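Local coordinates for protein histidine--tRNA ligase (Staphylococcus aureus, PDB 1QE0) that joins L-histidine to its cognate tRNA in an ATP-dependent reaction, as a homodimeric class II aminoacyl-tRNA synthetase, at residues 135-140 with 235-240; 166-171 with 229-234; 186-189 with 194-197. All blocks are in the same frame, centred on the assembly; numbering follows the deposited sequence.

Contact 1: 135-140 with 235-240; sequences ENPSVD and YEQVKA
P137 and D140 are the residues of 135-140 that touch 235-240, and they meet Q237 and V238 through carbon contacts. N136 is the N-cap of helix 137-153. Its OD1 accepts from S138 N at 2.8 Å and from S138 OG at 2.7 Å, and both donors approach from the same face of the amide, well above its plane rather than on a lone pair. Two bonds on one oxygen should restrict rotation of the amide, while the backbone oxygen of N136 receives the amides of V139 and D140.

P137 then opens the helix with its CB directed at the partner. This CB lies 3.4 Å from Q237 CG and 3.7 Å from Q237 CB, and the two side chains cross at about a right angle. Q237 can lie across the ring because its CG stands anti to the backbone N (chi1 -172°) before the chain bends at the next bond. P137 CA also approaches V238 CG2, at 4.1 Å; these two residues have the nearest CA atoms, 5.0 Å apart.

In fold terms, two helices are joined here: the one following strand 123-132 of the class II catalytic sheet, and helix 231-245, which leads to strand 250-251, paired parallel with 159-165. The second subunit also reaches the site: its Y363 packs on N136, S138 and V139, and its R343 on Q237.

S138 points its CB away from 235-240 and packs on Y241 further along the same helix. Two residues on, D140 brings its CB to 3.9 Å from V238 CG2. Its carboxylate is used elsewhere: OD2 forms a salt bridge with R288 and is hydrogen-bonded to Y234 OH, whereas OD1 is hydrogen-bonded to T265 OG1.

Contact 2: 166-171 with 229-234; sequences VGDMAS and EESKAY
An N-capped helix start is the motif here: G167, D168 and S171, at the head of helix 169-183, receive S231 from near the start of helix 231-245. The segment follows strand 159-165 of the class II catalytic sheet, so the contact joins the exit of a core strand to a helix much later in the chain. Backbone hydrogen bonds of V166 and G167 with H264 anchor the same turn, and Y234 stacks its ring on that of H264.

The approach begins at G167, whose positive phi of 56° suits glycine. Its CA lies 3.8 Å from S231 CB, and the two CA atoms are 5.0 Å apart, which places the backbones of the two segments close together. S231 contributes the largest share of the 115 Å² buried between them.

The polar centre is tighter on the first segment than across the contact. D168 N gives S231 OG a weak hydrogen bond of 3.4 Å; S231 OG also lies 3.1 Å from D168 OD1 and 3.3 Å from S171 OG. D168 itself caps its helix: with CG placed between the backbone N and the carbonyl carbon (chi1 61°), the carboxylate folds back over the first turn. There OD1 accepts from S171 N at 2.8 Å, with an N-H...O angle of 161°, and from S171 OG. One N-H and one O-H, both of S171, hold this oxygen and should limit rotation of the group.

N228 adds a further layer, its OD1 accepting from S231 N and its ND2 giving a weak bond to S171 OG. On D168 OD1 the two S171 donors arrive from opposite faces of the carboxylate plane, the backbone N from the syn side but 33° out of the plane and OG, 2.8 Å away, nearly head-on to the C-O bond.

Contact 3: 186-189 with 194-197; sequences VIHE and CQSR
Q195 reaches across to I187 and H188, and the conformations of these three side chains define the contact. From the helix 192-196, Q195 runs out extended beyond CG (chi2 -153°), so that its CG arrives beside I187 and its amide continues to H188. The nearest CA pair, I187 and Q195, is 6.0 Å apart; the segments bury 172 Å² between them, about half of it on Q195.

I187 places CG1 anti to its own backbone N (chi1 -155°) and CG2 in the position between N and carbonyl carbon. The CG1 branch carries the apolar part: CG1 lies 4.1 Å from Q195 CG, and CD1, at the end of that branch, is 4.1 Å from Q195 CA. The branch crosses the base of the glutamine at a slant, and I187 also packs on L198.

H188 directs its CB away from the partner, and the Q195 amide comes to the edge of its ring on the ND1 side. As modelled, ND1 and Q195 NE2 are 3.3 Å apart, near the ring plane, with ring and amide planes 53° apart. Because the amide has probably been built turned over, the identity of the atom facing the imidazole is doubtful. Both residues also touch a crystal neighbour.

The 3-10 turn holding I187 and H188 is secured by E189 N bonding to V186 O at 3.1 Å. It lies in the small helical region inserted between strands 159-165 and 250-251, consistent with the insertion domain of bacterial histidyl-tRNA synthetases. C194, next to Q195, forms a disulfide with C191. That disulfide staples the start of helix 192-196 internally, while the link to 186-189 rests on aliphatic contact and a polar pairing left uncertain by the amide orientation.

How the contacts relate
Following the chain from the N terminus, 135-140 comes first, just after strand 123-132, and contact 1 closes the widest loop when 235-240 is reached. Within that loop lies strand 159-165 and then 166-171, whose partner 229-234 closes the smaller loop of contact 2. Contact 3 is the innermost, closing a short turn between 186-189 and 194-197. The three therefore nest and none cross. Contacts 1 and 2, their centres 12 Å apart, both use helix 231-245 and join it to the starts of helices 137-153 and 169-183; they touch through Y234, which meets D140. Contact 3 sits apart in the inserted helical region, its nearest atoms about 14 Å from those of contact 2.

Contact 1: 135-140 with 235-240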
ATOM      1  N   GLU A 135     -22.409  16.829  -2.147  1.00 25.19           N
ATOM      2  CA  GLU A 135     -23.539  15.976  -2.545  1.00 27.54           C
ATOM      3  C   GLU A 135     -23.890  16.307  -3.977  1.00 26.13           C
ATOM      4  O   GLU A 135     -24.393  17.383  -4.253  1.00 28.89           O
ATOM      5  CB  GLU A 135     -24.750  16.218  -1.667  1.00 32.05           C
ATOM      6  CG  GLU A 135     -25.902  15.303  -1.975  1.00 34.77           C
ATOM      7  CD  GLU A 135     -26.901  15.311  -0.860  1.00 41.42           C
ATOM      8  OE1 GLU A 135     -27.720  16.260  -0.851  1.00 45.46           O
ATOM      9  OE2 GLU A 135     -26.835  14.406   0.027  1.00 42.77           O
ATOM     10  N   ASN A 136     -23.706  15.364  -4.882  1.00 24.26           N
ATOM     11  CA  ASN A 136     -23.943  15.688  -6.267  1.00 22.55           C
ATOM     12  C   ASN A 136     -23.926  14.422  -7.106  1.00 22.75           C
ATOM     13  O   ASN A 136     -22.977  13.641  -7.056  1.00 29.64           O
ATOM     14  CB  ASN A 136     -22.820  16.660  -6.699  1.00 18.06           C
ATOM     15  CG  ASN A 136     -22.788  16.934  -8.190  1.00 19.31           C
ATOM     16  OD1 ASN A 136     -23.497  16.324  -8.975  1.00 27.61           O
ATOM     17  ND2 ASN A 136     -21.920  17.837  -8.590  1.00 19.07           N
ATOM     18  N   PRO A 137     -25.005  14.172  -7.850  1.00 17.73           N
ATOM     19  CA  PRO A 137     -25.115  13.000  -8.711  1.00 15.38           C
ATOM     20  C   PRO A 137     -23.847  12.733  -9.501  1.00 13.18           C
ATOM     21  O   PRO A 137     -23.390  11.612  -9.553  1.00 19.80           O
ATOM     22  CB  PRO A 137     -26.244  13.389  -9.647  1.00 16.02           C
ATOM     23  CG  PRO A 137     -27.171  14.115  -8.730  1.00 15.42           C
ATOM     24  CD  PRO A 137     -26.270  14.924  -7.819  1.00 15.81           C
ATOM     25  N   SER A 138     -23.236  13.760 -10.066  1.00 10.80           N
ATOM     26  CA  SER A 138     -22.042  13.544 -10.846  1.00  9.38           C
ATOM     27  C   SER A 138     -20.919  12.975 -10.005  1.00  9.48           C
ATOM     28  O   SER A 138     -20.038  12.324 -10.546  1.00 13.76           O
ATOM     29  CB  SER A 138     -21.597  14.830 -11.506  1.00  7.30           C
ATOM     30  OG  SER A 138     -21.337  15.800 -10.515  1.00 17.94           O
ATOM     31  N   VAL A 139     -20.934  13.212  -8.694  1.00  6.92           N
ATOM     32  CA  VAL A 139     -19.880  12.670  -7.806  1.00  9.45           C
ATOM     33  C   VAL A 139     -20.107  11.177  -7.623  1.00  9.55           C
ATOM     34  O   VAL A 139     -19.181  10.372  -7.701  1.00  8.59           O
ATOM     35  CB  VAL A 139     -19.886  13.294  -6.397  1.00  7.54           C
ATOM     36  CG1 VAL A 139     -18.700  12.771  -5.617  1.00 10.23           C
ATOM     37  CG2 VAL A 139     -19.820  14.789  -6.485  1.00 10.57           C
ATOM     38  N   ASP A 140     -21.360  10.842  -7.338  1.00  9.42           N
ATOM     39  CA  ASP A 140     -21.807   9.477  -7.171  1.00  7.69           C
ATOM     40  C   ASP A 140     -21.393   8.708  -8.402  1.00  8.03           C
ATOM     41  O   ASP A 140     -20.726   7.677  -8.298  1.00 12.10           O
ATOM     42  CB  ASP A 140     -23.327   9.445  -7.071  1.00 11.08           C
ATOM     43  CG  ASP A 140     -23.824   9.866  -5.724  1.00 12.85           C
ATOM     44  OD1 ASP A 140     -24.708   9.174  -5.201  1.00 15.81           O
ATOM     45  OD2 ASP A 140     -23.331  10.868  -5.176  1.00 14.92           O
ATOM     46  N   TYR A 235     -31.464  10.257  -7.711  1.00 16.48           N
ATOM     47  CA  TYR A 235     -31.340   8.872  -8.105  1.00 15.27           C
ATOM     48  C   TYR A 235     -31.495   8.727  -9.601  1.00 15.96           C
ATOM     49  O   TYR A 235     -30.754   7.964 -10.232  1.00 18.37           O
ATOM     50  CB  TYR A 235     -32.370   8.008  -7.378  1.00 13.98           C
ATOM     51  CG  TYR A 235     -32.302   6.529  -7.738  1.00 18.49           C
ATOM     52  CD1 TYR A 235     -33.459   5.806  -8.026  1.00 16.39           C
ATOM     53  CD2 TYR A 235     -31.076   5.846  -7.782  1.00 22.25           C
ATOM     54  CE1 TYR A 235     -33.406   4.456  -8.338  1.00 11.99           C
ATOM     55  CE2 TYR A 235     -31.021   4.491  -8.091  1.00 14.50           C
ATOM     56  CZ  TYR A 235     -32.185   3.812  -8.357  1.00 12.48           C
ATOM     57  OH  TYR A 235     -32.123   2.462  -8.561  1.00 16.97           O
ATOM     58  N   GLU A 236     -32.449   9.444 -10.181  1.00 16.07           N
ATOM     59  CA  GLU A 236     -32.629   9.337 -11.623  1.00 18.39           C
ATOM     60  C   GLU A 236     -31.434   9.926 -12.348  1.00 18.56           C
ATOM     61  O   GLU A 236     -31.137   9.511 -13.454  1.00 19.83           O
ATOM     62  CB  GLU A 236     -33.911  10.013 -12.138  1.00 21.97           C
ATOM     63  CG  GLU A 236     -35.257   9.577 -11.535  1.00 31.61           C
ATOM     64  CD  GLU A 236     -35.536   8.071 -11.500  1.00 38.51           C
ATOM     65  OE1 GLU A 236     -35.772   7.544 -10.372  1.00 37.75           O
ATOM     66  OE2 GLU A 236     -35.572   7.436 -12.588  1.00 37.03           O
ATOM     67  N   GLN A 237     -30.775  10.920 -11.756  1.00 20.14           N
ATOM     68  CA  GLN A 237     -29.598  11.520 -12.379  1.00 18.20           C
ATOM     69  C   GLN A 237     -28.418  10.563 -12.282  1.00 18.44           C
ATOM     70  O   GLN A 237     -27.682  10.392 -13.261  1.00 16.44           O
ATOM     71  CB  GLN A 237     -29.240  12.845 -11.730  1.00 22.55           C
ATOM     72  CG  GLN A 237     -28.141  13.585 -12.479  1.00 27.53           C
ATOM     73  CD  GLN A 237     -28.419  13.655 -13.970  1.00 28.98           C
ATOM     74  OE1 GLN A 237     -27.569  13.319 -14.795  1.00 27.85           O
ATOM     75  NE2 GLN A 237     -29.629  14.065 -14.323  1.00 35.44           N
ATOM     76  N   VAL A 238     -28.234   9.946 -11.108  1.00 15.09           N
ATOM     77  CA  VAL A 238     -27.168   8.963 -10.922  1.00 13.41           C
ATOM     78  C   VAL A 238     -27.302   7.910 -12.032  1.00 14.89           C
ATOM     79  O   VAL A 238     -26.374   7.718 -12.821  1.00 18.49           O
ATOM     80  CB  VAL A 238     -27.249   8.299  -9.546  1.00  7.03           C
ATOM     81  CG1 VAL A 238     -26.266   7.144  -9.447  1.00  2.00           C
ATOM     82  CG2 VAL A 238     -26.966   9.348  -8.466  1.00  7.47           C
ATOM     83  N   LYS A 239     -28.476   7.295 -12.161  1.00 13.10           N
ATOM     84  CA  LYS A 239     -28.669   6.285 -13.210  1.00 13.19           C
ATOM     85  C   LYS A 239     -28.552   6.877 -14.600  1.00 10.27           C
ATOM     86  O   LYS A 239     -28.133   6.208 -15.520  1.00  8.52           O
ATOM     87  CB  LYS A 239     -30.006   5.567 -13.075  1.00  8.41           C
ATOM     88  CG  LYS A 239     -30.167   4.914 -11.756  1.00 19.63           C
ATOM     89  CD  LYS A 239     -31.477   4.200 -11.702  1.00 28.31           C
ATOM     90  CE  LYS A 239     -32.628   5.164 -11.667  1.00 30.31           C
ATOM     91  NZ  LYS A 239     -33.889   4.423 -11.461  1.00 38.28           N
ATOM     92  N   ALA A 240     -28.927   8.136 -14.755  1.00 12.56           N
ATOM     93  CA  ALA A 240     -28.826   8.783 -16.050  1.00 11.39           C
ATOM     94  C   ALA A 240     -27.366   8.702 -16.422  1.00 14.19           C
ATOM     95  O   ALA A 240     -27.008   8.193 -17.482  1.00 14.37           O
ATOM     96  CB  ALA A 240     -29.225  10.214 -15.948  1.00 14.42           C
TER

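Contact 2: 166-171 with 229-234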
ATOM      1  N   VAL A 166     -32.039   5.305  -0.824  1.00 25.06           N
ATOM      2  CA  VAL A 166     -32.858   5.359   0.358  1.00 27.42           C
ATOM      3  C   VAL A 166     -33.282   6.810   0.606  1.00 27.95           C
ATOM      4  O   VAL A 166     -33.564   7.211   1.734  1.00 32.52           O
ATOM      5  CB  VAL A 166     -32.100   4.744   1.547  1.00 30.41           C
ATOM      6  CG1 VAL A 166     -32.103   3.216   1.423  1.00 34.07           C
ATOM      7  CG2 VAL A 166     -30.665   5.224   1.543  1.00 28.43           C
ATOM      8  N   GLY A 167     -33.310   7.591  -0.469  1.00 24.49           N
ATOM      9  CA  GLY A 167     -33.711   8.983  -0.390  1.00 24.17           C
ATOM     10  C   GLY A 167     -32.931   9.836   0.582  1.00 24.23           C
ATOM     11  O   GLY A 167     -31.938   9.409   1.114  1.00 22.41           O
ATOM     12  N   ASP A 168     -33.384  11.062   0.791  1.00 30.18           N
ATOM     13  CA  ASP A 168     -32.735  12.013   1.696  1.00 33.65           C
ATOM     14  C   ASP A 168     -33.195  11.850   3.129  1.00 33.63           C
ATOM     15  O   ASP A 168     -33.845  10.864   3.468  1.00 34.70           O
ATOM     16  CB  ASP A 168     -33.020  13.456   1.242  1.00 41.39           C
ATOM     17  CG  ASP A 168     -34.514  13.804   1.246  1.00 45.40           C
ATOM     18  OD1 ASP A 168     -35.346  12.901   1.439  1.00 49.14           O
ATOM     19  OD2 ASP A 168     -34.870  14.986   1.036  1.00 49.31           O
ATOM     20  N   MET A 169     -32.876  12.850   3.950  1.00 34.75           N
ATOM     21  CA  MET A 169     -33.261  12.886   5.362  1.00 38.98           C
ATOM     22  C   MET A 169     -34.777  13.091   5.529  1.00 37.67           C
ATOM     23  O   MET A 169     -35.365  12.649   6.519  1.00 35.55           O
ATOM     24  CB  MET A 169     -32.526  14.021   6.097  1.00 49.73           C
ATOM     25  CG  MET A 169     -31.072  13.755   6.524  1.00 57.14           C
ATOM     26  SD  MET A 169     -30.507  14.951   7.837  1.00 72.66           S
ATOM     27  CE  MET A 169     -29.409  13.839   8.904  1.00 62.49           C
ATOM     28  N   ALA A 170     -35.385  13.804   4.575  1.00 34.88           N
ATOM     29  CA  ALA A 170     -36.824  14.082   4.566  1.00 29.20           C
ATOM     30  C   ALA A 170     -37.592  12.780   4.357  1.00 27.06           C
ATOM     31  O   ALA A 170     -38.334  12.320   5.227  1.00 28.07           O
ATOM     32  CB  ALA A 170     -37.148  15.052   3.451  1.00 24.01           C
ATOM     33  N   SER A 171     -37.386  12.182   3.194  1.00 24.08           N
ATOM     34  CA  SER A 171     -38.012  10.926   2.845  1.00 19.18           C
ATOM     35  C   SER A 171     -37.870   9.945   3.986  1.00 16.59           C
ATOM     36  O   SER A 171     -38.825   9.317   4.390  1.00 17.44           O
ATOM     37  CB  SER A 171     -37.350  10.368   1.597  1.00 17.04           C
ATOM     38  OG  SER A 171     -37.456  11.294   0.527  1.00 21.20           O
ATOM     39  N   GLU A 229     -39.528  14.117  -4.130  1.00 27.72           N
ATOM     40  CA  GLU A 229     -39.399  14.446  -5.542  1.00 30.92           C
ATOM     41  C   GLU A 229     -37.948  14.717  -5.918  1.00 29.12           C
ATOM     42  O   GLU A 229     -37.494  14.296  -6.983  1.00 27.98           O
ATOM     43  CB  GLU A 229     -40.291  15.643  -5.895  1.00 39.19           C
ATOM     44  CG  GLU A 229     -40.968  15.550  -7.273  1.00 51.92           C
ATOM     45  CD  GLU A 229     -42.401  15.009  -7.218  1.00 55.95           C
ATOM     46  OE1 GLU A 229     -42.589  13.796  -6.941  1.00 58.90           O
ATOM     47  OE2 GLU A 229     -43.335  15.809  -7.470  1.00 60.10           O
ATOM     48  N   GLU A 230     -37.225  15.375  -5.008  1.00 30.20           N
ATOM     49  CA  GLU A 230     -35.814  15.721  -5.187  1.00 29.77           C
ATOM     50  C   GLU A 230     -34.951  14.460  -5.144  1.00 27.96           C
ATOM     51  O   GLU A 230     -34.055  14.265  -5.972  1.00 26.32           O
ATOM     52  CB  GLU A 230     -35.348  16.651  -4.059  1.00 36.70           C
ATOM     53  CG  GLU A 230     -35.878  18.090  -4.091  1.00 51.47           C
ATOM     54  CD  GLU A 230     -35.221  19.010  -5.157  1.00 59.87           C
ATOM     55  OE1 GLU A 230     -35.710  20.164  -5.296  1.00 64.58           O
ATOM     56  OE2 GLU A 230     -34.233  18.612  -5.838  1.00 59.69           O
ATOM     57  N   SER A 231     -35.192  13.639  -4.127  1.00 24.17           N
ATOM     58  CA  SER A 231     -34.467  12.392  -3.925  1.00 17.39           C
ATOM     59  C   SER A 231     -34.645  11.479  -5.137  1.00 21.29           C
ATOM     60  O   SER A 231     -33.712  10.771  -5.551  1.00 22.55           O
ATOM     61  CB  SER A 231     -35.014  11.681  -2.691  1.00 14.53           C
ATOM     62  OG  SER A 231     -35.239  12.582  -1.617  1.00 14.24           O
ATOM     63  N   LYS A 232     -35.860  11.485  -5.682  1.00 22.67           N
ATOM     64  CA  LYS A 232     -36.206  10.660  -6.838  1.00 25.90           C
ATOM     65  C   LYS A 232     -35.571  11.158  -8.111  1.00 25.63           C
ATOM     66  O   LYS A 232     -35.600  10.449  -9.101  1.00 24.89           O
ATOM     67  CB  LYS A 232     -37.727  10.598  -7.027  1.00 29.27           C
ATOM     68  CG  LYS A 232     -38.225   9.530  -7.990  1.00 30.64           C
ATOM     69  CD  LYS A 232     -39.687   9.148  -7.673  1.00 34.78           C
ATOM     70  CE  LYS A 232     -40.650  10.341  -7.837  1.00 43.28           C
ATOM     71  NZ  LYS A 232     -42.105  10.011  -7.626  1.00 47.79           N
ATOM     72  N   ALA A 233     -35.051  12.388  -8.089  1.00 24.45           N
ATOM     73  CA  ALA A 233     -34.393  12.978  -9.252  1.00 19.75           C
ATOM     74  C   ALA A 233     -32.899  12.860  -9.115  1.00 19.58           C
ATOM     75  O   ALA A 233     -32.182  12.896 -10.111  1.00 20.69           O
ATOM     76  CB  ALA A 233     -34.774  14.401  -9.410  1.00 15.14           C
ATOM     77  N   TYR A 234     -32.414  12.800  -7.878  1.00 20.54           N
ATOM     78  CA  TYR A 234     -30.981  12.625  -7.656  1.00 20.02           C
ATOM     79  C   TYR A 234     -30.694  11.227  -8.206  1.00 18.98           C
ATOM     80  O   TYR A 234     -29.867  11.054  -9.109  1.00 18.80           O
ATOM     81  CB  TYR A 234     -30.659  12.682  -6.164  1.00 19.31           C
ATOM     82  CG  TYR A 234     -29.186  12.709  -5.821  1.00 21.63           C
ATOM     83  CD1 TYR A 234     -28.289  11.768  -6.341  1.00 21.42           C
ATOM     84  CD2 TYR A 234     -28.694  13.663  -4.962  1.00 23.02           C
ATOM     85  CE1 TYR A 234     -26.947  11.795  -6.001  1.00 20.21           C
ATOM     86  CE2 TYR A 234     -27.354  13.696  -4.626  1.00 27.16           C
ATOM     87  CZ  TYR A 234     -26.489  12.772  -5.146  1.00 20.70           C
ATOM     88  OH  TYR A 234     -25.160  12.887  -4.821  1.00 25.27           O
TER

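Contact 3: 186-189 with 194-197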
ATOM      1  N   VAL A 186     -48.547  -3.163  17.219  1.00 38.50           N
ATOM      2  CA  VAL A 186     -48.170  -4.528  17.571  1.00 36.41           C
ATOM      3  C   VAL A 186     -46.767  -4.491  18.166  1.00 39.60           C
ATOM      4  O   VAL A 186     -46.029  -5.483  18.161  1.00 41.29           O
ATOM      5  CB  VAL A 186     -48.184  -5.443  16.351  1.00 32.28           C
ATOM      6  CG1 VAL A 186     -49.557  -5.440  15.741  1.00 39.91           C
ATOM      7  CG2 VAL A 186     -47.138  -5.035  15.333  1.00 22.77           C
ATOM      8  N   ILE A 187     -46.437  -3.336  18.735  1.00 41.23           N
ATOM      9  CA  ILE A 187     -45.129  -3.091  19.322  1.00 37.44           C
ATOM     10  C   ILE A 187     -44.751  -4.035  20.457  1.00 38.60           C
ATOM     11  O   ILE A 187     -43.600  -4.413  20.566  1.00 40.23           O
ATOM     12  CB  ILE A 187     -44.994  -1.602  19.756  1.00 30.38           C
ATOM     13  CG1 ILE A 187     -43.532  -1.216  19.773  1.00 29.88           C
ATOM     14  CG2 ILE A 187     -45.621  -1.362  21.118  1.00 24.63           C
ATOM     15  CD1 ILE A 187     -42.784  -1.698  18.555  1.00 35.62           C
ATOM     16  N   HIS A 188     -45.727  -4.454  21.261  1.00 41.45           N
ATOM     17  CA  HIS A 188     -45.476  -5.348  22.395  1.00 41.62           C
ATOM     18  C   HIS A 188     -45.182  -6.777  21.992  1.00 43.73           C
ATOM     19  O   HIS A 188     -44.774  -7.589  22.822  1.00 45.34           O
ATOM     20  CB  HIS A 188     -46.647  -5.329  23.369  1.00 41.14           C
ATOM     21  CG  HIS A 188     -46.757  -4.064  24.164  1.00 40.15           C
ATOM     22  ND1 HIS A 188     -45.730  -3.150  24.255  1.00 40.50           N
ATOM     23  CD2 HIS A 188     -47.769  -3.568  24.913  1.00 41.27           C
ATOM     24  CE1 HIS A 188     -46.107  -2.144  25.027  1.00 42.51           C
ATOM     25  NE2 HIS A 188     -47.339  -2.375  25.439  1.00 38.49           N
ATOM     26  N   GLU A 189     -45.426  -7.084  20.722  1.00 45.74           N
ATOM     27  CA  GLU A 189     -45.174  -8.419  20.185  1.00 46.52           C
ATOM     28  C   GLU A 189     -43.688  -8.548  19.892  1.00 45.84           C
ATOM     29  O   GLU A 189     -43.214  -9.638  19.547  1.00 44.94           O
ATOM     30  CB  GLU A 189     -45.961  -8.629  18.891  1.00 49.01           C
ATOM     31  CG  GLU A 189     -47.469  -8.456  19.050  1.00 57.34           C
ATOM     32  CD  GLU A 189     -48.230  -8.443  17.720  1.00 61.37           C
ATOM     33  OE1 GLU A 189     -49.484  -8.298  17.749  1.00 58.46           O
ATOM     34  OE2 GLU A 189     -47.580  -8.562  16.652  1.00 65.21           O
ATOM     35  N   CYS A 194     -36.236  -4.614  19.726  1.00 37.67           N
ATOM     36  CA  CYS A 194     -37.040  -4.037  18.666  1.00 34.25           C
ATOM     37  C   CYS A 194     -38.026  -2.982  19.181  1.00 28.20           C
ATOM     38  O   CYS A 194     -38.244  -1.952  18.534  1.00 29.45           O
ATOM     39  CB  CYS A 194     -37.743  -5.159  17.892  1.00 36.82           C
ATOM     40  SG  CYS A 194     -36.632  -6.552  17.393  1.00 42.20           S
ATOM     41  N   GLN A 195     -38.529  -3.180  20.389  1.00 20.31           N
ATOM     42  CA  GLN A 195     -39.461  -2.236  20.964  1.00 19.67           C
ATOM     43  C   GLN A 195     -38.827  -0.869  21.153  1.00 24.63           C
ATOM     44  O   GLN A 195     -39.428   0.157  20.821  1.00 30.24           O
ATOM     45  CB  GLN A 195     -39.981  -2.726  22.307  1.00 19.32           C
ATOM     46  CG  GLN A 195     -41.207  -3.597  22.238  1.00 13.43           C
ATOM     47  CD  GLN A 195     -42.035  -3.508  23.498  1.00 17.05           C
ATOM     48  OE1 GLN A 195     -42.214  -4.497  24.189  1.00 16.17           O
ATOM     49  NE2 GLN A 195     -42.561  -2.311  23.800  1.00 14.52           N
ATOM     50  N   SER A 196     -37.627  -0.841  21.721  1.00 28.66           N
ATOM     51  CA  SER A 196     -36.921   0.426  21.936  1.00 28.76           C
ATOM     52  C   SER A 196     -36.794   1.154  20.607  1.00 28.29           C
ATOM     53  O   SER A 196     -37.164   2.328  20.487  1.00 30.86           O
ATOM     54  CB  SER A 196     -35.512   0.182  22.495  1.00 29.75           C
ATOM     55  OG  SER A 196     -35.517  -0.430  23.780  1.00 34.50           O
ATOM     56  N   ARG A 197     -36.374   0.402  19.592  1.00 30.17           N
ATOM     57  CA  ARG A 197     -36.142   0.913  18.248  1.00 27.90           C
ATOM     58  C   ARG A 197     -37.289   1.538  17.469  1.00 25.33           C
ATOM     59  O   ARG A 197     -37.049   2.140  16.429  1.00 26.94           O
ATOM     60  CB  ARG A 197     -35.508  -0.163  17.384  1.00 26.37           C
ATOM     61  CG  ARG A 197     -34.268  -0.807  17.954  1.00 34.14           C
ATOM     62  CD  ARG A 197     -33.420  -1.326  16.784  1.00 44.44           C
ATOM     63  NE  ARG A 197     -32.459  -2.381  17.113  1.00 49.59           N
ATOM     64  CZ  ARG A 197     -32.745  -3.681  17.095  1.00 51.53           C
ATOM     65  NH1 ARG A 197     -33.972  -4.101  16.779  1.00 46.76           N
ATOM     66  NH2 ARG A 197     -31.782  -4.570  17.316  1.00 53.91           N
TER